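Local coordinates for protein VP5 (Halorubrum pleomorphic virus 6, PDB 6QGL) that is a viral envelope protein that probably drives fusion of the virion membrane with that of its haloarchaeal host, at residues His188-Asp193 / Ala198-Glu203; Val143-Ile148 / Pro154-Leu159; Asn216-Val221 / Tyr226-Glu231. All coordinates share one frame; numbering follows the deposited sequence.

Contact 1: residues His188-Asp193 / Ala198-Glu203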
loop_
_atom_site.group_PDB
_atom_site.type_symbol
_atom_site.label_atom_id
_atom_site.label_comp_id
_atom_site.label_asym_id
_atom_site.label_seq_id
_atom_site.Cartn_x
_atom_site.Cartn_y
_atom_site.Cartn_z
ATOM N N HIS A 188 -18.463 -18.618 5.485
ATOM C CA HIS A 188 -17.773 -19.530 6.394
ATOM C C HIS A 188 -18.753 -20.069 7.426
ATOM O O HIS A 188 -19.389 -19.291 8.133
ATOM C CB HIS A 188 -16.585 -18.833 7.086
ATOM C CG HIS A 188 -15.858 -19.698 8.071
ATOM N ND1 HIS A 188 -14.868 -20.572 7.668
ATOM C CD2 HIS A 188 -16.007 -19.795 9.413
ATOM C CE1 HIS A 188 -14.451 -21.173 8.770
ATOM N NE2 HIS A 188 -15.102 -20.735 9.845
ATOM N N ASN A 189 -18.862 -21.404 7.504
ATOM C CA ASN A 189 -19.703 -22.112 8.469
ATOM C C ASN A 189 -18.871 -23.209 9.131
ATOM O O ASN A 189 -18.304 -24.051 8.428
ATOM C CB ASN A 189 -20.961 -22.697 7.809
ATOM C CG ASN A 189 -21.968 -23.245 8.796
ATOM O OD1 ASN A 189 -22.125 -22.740 9.914
ATOM N ND2 ASN A 189 -22.682 -24.288 8.406
ATOM N N THR A 190 -18.808 -23.203 10.476
ATOM C CA THR A 190 -18.041 -24.173 11.270
ATOM C C THR A 190 -18.602 -25.607 11.187
ATOM O O THR A 190 -17.870 -26.559 11.467
ATOM C CB THR A 190 -17.870 -23.701 12.717
ATOM O OG1 THR A 190 -19.155 -23.538 13.316
ATOM C CG2 THR A 190 -17.056 -22.412 12.825
ATOM N N GLY A 191 -19.869 -25.750 10.790
ATOM C CA GLY A 191 -20.488 -27.054 10.584
ATOM C C GLY A 191 -21.622 -27.476 11.497
ATOM O O GLY A 191 -22.272 -28.488 11.218
ATOM N N TRP A 192 -21.862 -26.740 12.598
ATOM C CA TRP A 192 -22.936 -27.056 13.550
ATOM C C TRP A 192 -24.300 -26.668 12.978
ATOM O O TRP A 192 -24.370 -25.855 12.055
ATOM C CB TRP A 192 -22.709 -26.343 14.894
ATOM C CG TRP A 192 -21.340 -26.550 15.468
ATOM C CD1 TRP A 192 -20.277 -25.707 15.368
ATOM C CD2 TRP A 192 -20.876 -27.698 16.190
ATOM N NE1 TRP A 192 -19.185 -26.243 16.005
ATOM C CE2 TRP A 192 -19.520 -27.469 16.512
ATOM C CE3 TRP A 192 -21.478 -28.895 16.615
ATOM C CZ2 TRP A 192 -18.754 -28.391 17.233
ATOM C CZ3 TRP A 192 -20.715 -29.812 17.319
ATOM C CH2 TRP A 192 -19.372 -29.558 17.623
ATOM N N ASP A 193 -25.380 -27.248 13.516
ATOM C CA ASP A 193 -26.728 -26.920 13.074
ATOM C C ASP A 193 -27.203 -25.656 13.759
ATOM O O ASP A 193 -26.767 -25.352 14.876
ATOM C CB ASP A 193 -27.709 -28.075 13.369
ATOM C CG ASP A 193 -27.473 -29.348 12.567
ATOM O OD1 ASP A 193 -26.967 -29.250 11.425
ATOM O OD2 ASP A 193 -27.812 -30.441 13.076
ATOM N N ALA A 198 -22.766 -23.499 19.590
ATOM C CA ALA A 198 -21.509 -23.372 18.859
ATOM C C ALA A 198 -21.689 -22.814 17.445
ATOM O O ALA A 198 -20.708 -22.334 16.874
ATOM C CB ALA A 198 -20.806 -24.721 18.801
ATOM N N TYR A 199 -22.925 -22.881 16.880
ATOM C CA TYR A 199 -23.253 -22.397 15.530
ATOM C C TYR A 199 -22.605 -21.051 15.243
ATOM O O TYR A 199 -22.886 -20.066 15.927
ATOM C CB TYR A 199 -24.776 -22.330 15.307
ATOM C CG TYR A 199 -25.196 -21.981 13.892
ATOM C CD1 TYR A 199 -25.010 -22.882 12.846
ATOM C CD2 TYR A 199 -25.845 -20.782 13.610
ATOM C CE1 TYR A 199 -25.429 -22.584 11.550
ATOM C CE2 TYR A 199 -26.274 -20.476 12.318
ATOM C CZ TYR A 199 -26.059 -21.378 11.289
ATOM O OH TYR A 199 -26.470 -21.078 10.010
ATOM N N SER A 200 -21.681 -21.043 14.274
ATOM C CA SER A 200 -20.930 -19.865 13.866
ATOM C C SER A 200 -20.894 -19.787 12.339
ATOM O O SER A 200 -20.378 -20.695 11.679
ATOM C CB SER A 200 -19.521 -19.911 14.449
ATOM O OG SER A 200 -18.771 -18.752 14.127
ATOM N N VAL A 201 -21.485 -18.717 11.785
ATOM C CA VAL A 201 -21.543 -18.466 10.345
ATOM C C VAL A 201 -21.296 -16.980 10.041
ATOM O O VAL A 201 -21.808 -16.107 10.745
ATOM C CB VAL A 201 -22.836 -19.029 9.673
ATOM C CG1 VAL A 201 -24.098 -18.368 10.218
ATOM C CG2 VAL A 201 -22.786 -18.916 8.147
ATOM N N VAL A 202 -20.468 -16.712 9.021
ATOM C CA VAL A 202 -20.156 -15.374 8.529
ATOM C C VAL A 202 -20.218 -15.386 6.997
ATOM O O VAL A 202 -19.817 -16.365 6.370
ATOM C CB VAL A 202 -18.841 -14.768 9.105
ATOM C CG1 VAL A 202 -17.589 -15.337 8.436
ATOM C CG2 VAL A 202 -18.854 -13.242 9.034
ATOM N N GLU A 203 -20.781 -14.330 6.409
ATOM C CA GLU A 203 -20.889 -14.170 4.963
ATOM C C GLU A 203 -20.758 -12.696 4.648
ATOM O O GLU A 203 -21.580 -11.905 5.114
ATOM C CB GLU A 203 -22.205 -14.754 4.420
ATOM C CG GLU A 203 -22.225 -14.843 2.901
ATOM C CD GLU A 203 -23.461 -15.449 2.264
ATOM O OE1 GLU A 203 -24.090 -16.336 2.884
ATOM O OE2 GLU A 203 -23.787 -15.044 1.126
HETATM O O HOH W 1 -18.248 -23.043 15.981
#

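Contact 2: residues Val143-Ile148 / Pro154-Leu159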
loop_
_atom_site.group_PDB
_atom_site.type_symbol
_atom_site.label_atom_id
_atom_site.label_comp_id
_atom_site.label_asym_id
_atom_site.label_seq_id
_atom_site.Cartn_x
_atom_site.Cartn_y
_atom_site.Cartn_z
ATOM N N VAL A 143 -2.460 -30.291 10.859
ATOM C CA VAL A 143 -2.797 -28.925 11.291
ATOM C C VAL A 143 -4.324 -28.799 11.327
ATOM O O VAL A 143 -5.001 -29.273 10.415
ATOM C CB VAL A 143 -2.139 -27.847 10.376
ATOM C CG1 VAL A 143 -2.466 -26.432 10.844
ATOM C CG2 VAL A 143 -0.629 -28.033 10.300
ATOM N N GLY A 144 -4.847 -28.192 12.388
ATOM C CA GLY A 144 -6.281 -27.990 12.535
ATOM C C GLY A 144 -6.779 -26.794 11.752
ATOM O O GLY A 144 -6.021 -25.846 11.513
ATOM N N LEU A 145 -8.066 -26.829 11.359
ATOM C CA LEU A 145 -8.728 -25.743 10.635
ATOM C C LEU A 145 -8.795 -24.480 11.480
ATOM O O LEU A 145 -8.785 -23.380 10.926
ATOM C CB LEU A 145 -10.138 -26.147 10.194
ATOM C CG LEU A 145 -10.244 -27.090 9.003
ATOM C CD1 LEU A 145 -11.622 -27.664 8.911
ATOM C CD2 LEU A 145 -9.910 -26.388 7.702
ATOM N N SER A 146 -8.825 -24.636 12.822
ATOM C CA SER A 146 -8.836 -23.540 13.794
ATOM C C SER A 146 -7.600 -22.644 13.644
ATOM O O SER A 146 -7.622 -21.497 14.093
ATOM C CB SER A 146 -8.916 -24.089 15.215
ATOM O OG SER A 146 -7.780 -24.875 15.534
ATOM N N TYR A 147 -6.534 -23.159 13.005
ATOM C CA TYR A 147 -5.319 -22.388 12.780
ATOM C C TYR A 147 -5.466 -21.387 11.627
ATOM O O TYR A 147 -5.000 -20.251 11.750
ATOM C CB TYR A 147 -4.092 -23.300 12.556
ATOM C CG TYR A 147 -2.808 -22.506 12.430
ATOM C CD1 TYR A 147 -2.120 -22.074 13.561
ATOM C CD2 TYR A 147 -2.335 -22.100 11.183
ATOM C CE1 TYR A 147 -0.979 -21.282 13.454
ATOM C CE2 TYR A 147 -1.199 -21.303 11.065
ATOM C CZ TYR A 147 -0.517 -20.906 12.204
ATOM O OH TYR A 147 0.616 -20.142 12.097
ATOM N N ILE A 148 -6.068 -21.823 10.500
ATOM C CA ILE A 148 -6.198 -21.041 9.267
ATOM C C ILE A 148 -7.568 -20.328 9.111
ATOM O O ILE A 148 -7.627 -19.280 8.466
ATOM C CB ILE A 148 -5.838 -21.945 8.043
ATOM C CG1 ILE A 148 -5.534 -21.118 6.768
ATOM C CG2 ILE A 148 -6.879 -23.044 7.775
ATOM C CD1 ILE A 148 -4.288 -20.220 6.839
ATOM N N PRO A 154 -13.728 -21.183 16.519
ATOM C CA PRO A 154 -13.245 -22.195 15.567
ATOM C C PRO A 154 -13.374 -23.645 16.044
ATOM O O PRO A 154 -12.372 -24.344 16.228
ATOM C CB PRO A 154 -11.799 -21.766 15.327
ATOM C CG PRO A 154 -11.382 -21.161 16.620
ATOM C CD PRO A 154 -12.604 -20.547 17.238
ATOM N N ARG A 155 -14.625 -24.105 16.212
ATOM C CA ARG A 155 -14.955 -25.465 16.647
ATOM C C ARG A 155 -15.498 -26.238 15.438
ATOM O O ARG A 155 -16.626 -25.995 15.009
ATOM C CB ARG A 155 -15.962 -25.422 17.809
ATOM C CG ARG A 155 -15.360 -24.891 19.103
ATOM C CD ARG A 155 -16.265 -25.156 20.287
ATOM N NE ARG A 155 -17.265 -24.103 20.471
ATOM C CZ ARG A 155 -18.275 -24.168 21.332
ATOM N NH1 ARG A 155 -18.449 -25.250 22.083
ATOM N NH2 ARG A 155 -19.129 -23.160 21.439
ATOM N N PHE A 156 -14.671 -27.124 14.852
ATOM C CA PHE A 156 -15.027 -27.856 13.628
ATOM C C PHE A 156 -15.386 -29.334 13.846
ATOM O O PHE A 156 -15.280 -30.145 12.919
ATOM C CB PHE A 156 -13.908 -27.700 12.583
ATOM C CG PHE A 156 -13.638 -26.264 12.200
ATOM C CD1 PHE A 156 -12.627 -25.541 12.819
ATOM C CD2 PHE A 156 -14.418 -25.624 11.244
ATOM C CE1 PHE A 156 -12.388 -24.211 12.476
ATOM C CE2 PHE A 156 -14.181 -24.291 10.907
ATOM C CZ PHE A 156 -13.167 -23.594 11.524
ATOM N N GLY A 157 -15.876 -29.635 15.045
ATOM C CA GLY A 157 -16.255 -30.967 15.495
ATOM C C GLY A 157 -17.317 -31.693 14.695
ATOM O O GLY A 157 -17.284 -32.918 14.644
ATOM N N ASN A 158 -18.269 -30.960 14.086
ATOM C CA ASN A 158 -19.369 -31.526 13.293
ATOM C C ASN A 158 -19.164 -31.382 11.761
ATOM O O ASN A 158 -20.039 -31.761 10.978
ATOM C CB ASN A 158 -20.718 -30.941 13.754
ATOM C CG ASN A 158 -21.954 -31.626 13.213
ATOM O OD1 ASN A 158 -22.126 -32.843 13.315
ATOM N ND2 ASN A 158 -22.849 -30.849 12.626
ATOM N N LEU A 159 -17.992 -30.881 11.335
ATOM C CA LEU A 159 -17.681 -30.708 9.915
ATOM C C LEU A 159 -17.114 -31.992 9.300
ATOM O O LEU A 159 -16.103 -32.499 9.778
ATOM C CB LEU A 159 -16.713 -29.522 9.715
ATOM C CG LEU A 159 -16.344 -29.162 8.277
ATOM C CD1 LEU A 159 -17.494 -28.472 7.564
ATOM C CD2 LEU A 159 -15.128 -28.290 8.253
#

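Contact 3: residues Asn216-Val221 / Tyr226-Glu231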
loop_
_atom_site.group_PDB
_atom_site.type_symbol
_atom_site.label_atom_id
_atom_site.label_comp_id
_atom_site.label_asym_id
_atom_site.label_seq_id
_atom_site.Cartn_x
_atom_site.Cartn_y
_atom_site.Cartn_z
ATOM N N ASN A 216 -16.954 -13.013 13.648
ATOM C CA ASN A 216 -16.150 -11.817 13.424
ATOM C C ASN A 216 -15.945 -11.773 11.918
ATOM O O ASN A 216 -15.631 -12.812 11.331
ATOM C CB ASN A 216 -14.794 -11.928 14.137
ATOM C CG ASN A 216 -14.881 -12.058 15.636
ATOM O OD1 ASN A 216 -15.914 -11.791 16.258
ATOM N ND2 ASN A 216 -13.784 -12.472 16.254
ATOM N N THR A 217 -16.157 -10.605 11.279
ATOM C CA THR A 217 -15.992 -10.490 9.824
ATOM C C THR A 217 -14.575 -10.924 9.461
ATOM O O THR A 217 -14.420 -11.995 8.886
ATOM C CB THR A 217 -16.401 -9.118 9.314
ATOM O OG1 THR A 217 -15.569 -8.148 9.932
ATOM C CG2 THR A 217 -17.862 -8.805 9.586
ATOM N N TYR A 218 -13.569 -10.256 10.026
ATOM C CA TYR A 218 -12.144 -10.569 9.848
ATOM C C TYR A 218 -11.727 -11.989 10.278
ATOM O O TYR A 218 -12.375 -12.595 11.138
ATOM C CB TYR A 218 -11.302 -9.551 10.627
ATOM C CG TYR A 218 -11.612 -9.509 12.107
ATOM C CD1 TYR A 218 -12.718 -8.814 12.591
ATOM C CD2 TYR A 218 -10.795 -10.159 13.029
ATOM C CE1 TYR A 218 -13.016 -8.784 13.950
ATOM C CE2 TYR A 218 -11.082 -10.136 14.392
ATOM C CZ TYR A 218 -12.192 -9.445 14.849
ATOM O OH TYR A 218 -12.472 -9.411 16.194
ATOM N N ASN A 219 -10.624 -12.490 9.685
ATOM C CA ASN A 219 -10.006 -13.774 10.010
ATOM C C ASN A 219 -8.796 -13.524 10.917
ATOM O O ASN A 219 -8.109 -12.513 10.752
ATOM C CB ASN A 219 -9.557 -14.495 8.731
ATOM C CG ASN A 219 -9.139 -15.944 8.906
ATOM O OD1 ASN A 219 -9.401 -16.596 9.926
ATOM N ND2 ASN A 219 -8.487 -16.487 7.893
ATOM N N THR A 220 -8.541 -14.439 11.872
ATOM C CA THR A 220 -7.401 -14.351 12.787
ATOM C C THR A 220 -6.500 -15.570 12.577
ATOM O O THR A 220 -6.914 -16.694 12.857
ATOM C CB THR A 220 -7.854 -14.155 14.250
ATOM O OG1 THR A 220 -8.819 -13.102 14.318
ATOM C CG2 THR A 220 -6.692 -13.834 15.184
ATOM N N VAL A 221 -5.293 -15.349 12.032
ATOM C CA VAL A 221 -4.310 -16.411 11.773
ATOM C C VAL A 221 -2.996 -16.010 12.440
ATOM O O VAL A 221 -2.380 -15.024 12.028
ATOM C CB VAL A 221 -4.118 -16.721 10.258
ATOM C CG1 VAL A 221 -3.074 -17.821 10.040
ATOM C CG2 VAL A 221 -5.437 -17.087 9.587
ATOM N N TYR A 226 -6.917 -10.138 9.471
ATOM C CA TYR A 226 -6.988 -9.686 8.081
ATOM C C TYR A 226 -8.373 -9.972 7.509
ATOM O O TYR A 226 -9.219 -10.488 8.241
ATOM C CB TYR A 226 -5.815 -10.236 7.228
ATOM C CG TYR A 226 -5.990 -11.624 6.645
ATOM C CD1 TYR A 226 -6.153 -12.738 7.464
ATOM C CD2 TYR A 226 -5.880 -11.837 5.271
ATOM C CE1 TYR A 226 -6.283 -14.019 6.931
ATOM C CE2 TYR A 226 -5.994 -13.115 4.728
ATOM C CZ TYR A 226 -6.195 -14.203 5.561
ATOM O OH TYR A 226 -6.308 -15.464 5.022
ATOM N N MET A 227 -8.631 -9.580 6.232
ATOM C CA MET A 227 -9.930 -9.703 5.551
ATOM C C MET A 227 -10.990 -8.893 6.307
ATOM O O MET A 227 -12.163 -9.270 6.311
ATOM C CB MET A 227 -10.387 -11.167 5.479
ATOM C CG MET A 227 -9.743 -11.975 4.406
ATOM S SD MET A 227 -10.175 -13.710 4.679
ATOM C CE MET A 227 -11.897 -13.716 4.167
ATOM N N LYS A 228 -10.564 -7.810 6.983
ATOM C CA LYS A 228 -11.424 -6.955 7.794
ATOM C C LYS A 228 -12.459 -6.253 6.938
ATOM O O LYS A 228 -12.096 -5.504 6.026
ATOM C CB LYS A 228 -10.583 -5.924 8.563
ATOM C CG LYS A 228 -9.968 -6.441 9.855
ATOM C CD LYS A 228 -8.875 -5.521 10.332
ATOM C CE LYS A 228 -8.691 -5.539 11.822
ATOM N NZ LYS A 228 -7.587 -4.634 12.235
ATOM N N PHE A 229 -13.751 -6.508 7.216
ATOM C CA PHE A 229 -14.835 -5.859 6.484
ATOM C C PHE A 229 -14.763 -4.346 6.664
ATOM O O PHE A 229 -14.948 -3.627 5.693
ATOM C CB PHE A 229 -16.214 -6.394 6.903
ATOM C CG PHE A 229 -17.369 -5.603 6.329
ATOM C CD1 PHE A 229 -17.789 -5.807 5.019
ATOM C CD2 PHE A 229 -18.012 -4.631 7.088
ATOM C CE1 PHE A 229 -18.842 -5.065 4.484
ATOM C CE2 PHE A 229 -19.068 -3.889 6.551
ATOM C CZ PHE A 229 -19.489 -4.126 5.259
ATOM N N SER A 230 -14.485 -3.871 7.893
ATOM C CA SER A 230 -14.366 -2.447 8.207
ATOM C C SER A 230 -13.294 -1.757 7.346
ATOM O O SER A 230 -13.511 -0.626 6.917
ATOM C CB SER A 230 -14.085 -2.243 9.692
ATOM O OG SER A 230 -12.777 -2.660 10.049
ATOM N N GLU A 231 -12.166 -2.451 7.070
ATOM C CA GLU A 231 -11.074 -1.927 6.244
ATOM C C GLU A 231 -11.454 -1.904 4.753
ATOM O O GLU A 231 -11.307 -0.867 4.097
ATOM C CB GLU A 231 -9.772 -2.722 6.483
ATOM C CG GLU A 231 -9.051 -2.347 7.772
ATOM C CD GLU A 231 -7.752 -3.064 8.112
ATOM O OE1 GLU A 231 -7.061 -2.602 9.048
ATOM O OE2 GLU A 231 -7.432 -4.097 7.478
#

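Contact 1: residues His188-Asp193 / Ala198-Glu203
His-188 and Val-202 form an antiparallel hydrogen-bonded pair, with His-188 N to Val-202 O at 2.8 Å and Val-202 N to His-188 O at 2.9 Å, and Asn-189 with Val-201 follows as the non-hydrogen-bonded pair. One step further, past the end of regular strand, Thr-190 N still reaches Ser-200 O at 3.2 Å, in a bond that is almost straight at the hydrogen (169°). His-188 O takes a CA-H contact from Val-201 as well as the amide of Val-202.

On the face that carries His-188 and Val-202, His-188 CB rests 3.9 Å from Val-202 CG1. The imidazole has its partners outside the two segments: it stacks with Phe-151, and ND1 is hydrogen-bonded to Asn-166 OD1. Asn-189 and Val-201 occupy the other face, where the Asn-189 side chain runs across that of Tyr-199 at about a right angle. This is a beta hairpin, and its strands 180-189 and 201-204 are the two central strands of a four-stranded antiparallel sheet.

Towards the loop the regular pairing stops, although the backbones stay close, and side chains carry the contact. Ala-198 CB sits over a face of the Trp-192 indole, 3.6 Å from the centroid of the five-membered ring and 10° off its normal, a CH-pi contact. Trp-192 NE1 bonds Arg-155 O. With Tyr-199 CG anti to the backbone N (chi1 -174°), the ring lies beside the chain at 192-193, and Trp-192 O meets it at its edge and in its plane, 3.1 Å from Tyr-199 CD1. A water links the two segments, accepting from Thr-190 OG1 at 2.9 Å and donating to Ala-198 O at 2.7 Å.

Contact 2: residues Val143-Ile148 / Pro154-Leu159
The Phe-156 ring has Leu-145 CB over one of its faces, 3.9 Å from the ring centroid and 20° off the normal, which makes a CH-pi contact. The methylene is offset toward the rim, so it lies about equally close to CD1 and CE1, with Phe-156 CD1 at 3.7 Å from Leu-145 CB. Ser-146 N comes in obliquely by the same part of the ring, 3.6 Å from Phe-156 CE1. Thr-149 and Pro-165 also touch this phenyl group.

Leu-145 works with two parts of its side chain. While CB covers the ring, CG stands anti to the carbonyl carbon (chi1 -76°), and from there the CD1 branch reaches past Phe-156 to Leu-159, where Leu-145 CD1 and Leu-159 CD2 meet at 3.6 Å. The Leu-145 side chain crosses those of both Phe-156 and Leu-159 at about a right angle. It packs on Thr-134 and Ile-138 as well, and so bridges the 154-159 loop and helix 97-140.

In the fold, the segment 143-148 holds the short, weakly bonded helix 145-148 that comes just after helix 97-140. The segment 154-159 belongs to the loop leading on to strand 166-174. The loop thus folds back over the start of the little helix. A type I beta turn from Phe-156 to Leu-159, closed by Leu-159 N to Phe-156 O at 3.2 Å, brings both hydrophobic side chains round to Leu-145.

At the other end of the contact Pro-154 packs on Ser-146. Their CB atoms, Pro-154 CB and Ser-146 CB, lie 3.7 Å apart, and Ser-146 CB is 3.6 Å from Pro-154 O. Next along the loop, Arg-155 NE forms a salt bridge with Asp-153 OD1.

Contact 3: residues Asn216-Val221 / Tyr226-Glu231
Asn-219 and Tyr-226 pair across a short antiparallel beta hairpin, strands 219-221 and 224-226, after which the chain passes through Met-227 into helix 229-257, with Lys-228 at the N-cap position. Two backbone hydrogen bonds join the pair: Asn-219 N to Tyr-226 O at 2.8 Å and Tyr-226 N to Asn-219 O at 2.9 Å.

Among the polar side chains, Asn-219 lies alongside Tyr-226, pointing the same way, with amide and ring planes 31° apart and Asn-219 ND2 3.4 Å from Tyr-226 CE1. The amide is gripped from outside the hairpin, OD1 by Asp-150 N and ND2 by Ile-148 O. Lys-228 NZ makes a long salt bridge, 3.8 Å, to Glu-231 OE1 in the first turn of the helix.

Packing accounts for the rest. Tyr-218 CB touches Lys-228 CG at 3.5 Å, before the two side chains diverge. Beyond it Thr-217 meets the helix start: its OG1 lies between the backbone N and the carbonyl carbon (chi1 61°), 3.6 Å from Phe-229 CB. Over the Tyr-226 ring lies Met-227 CG, while Val-221 CG2 stands at the ring edge, 4.1 Å from Tyr-226 CE1.

How the contacts relate
Along the chain the three follow in series, contact 2, contact 1, contact 3, all in the N-terminal envelope-protein family region and on the same side of the chain's centre. Contacts 1 and 2 are neighbours, their centres about 11 Å apart, and Asn-158 ND2 reaches Gly-191 O to tie the 154-159 loop to the hairpin end. Contact 3 has its centre about 16 Å from that of contact 1 and about 17 Å from that of contact 2. Val-202 touches Thr-217, and Tyr-147 O packs on Val-221 CG1. Together they join the four-stranded sheet, helix 145-148 and the small hairpin beside the long helices 43-66 and 97-140 of this putative fusion protein.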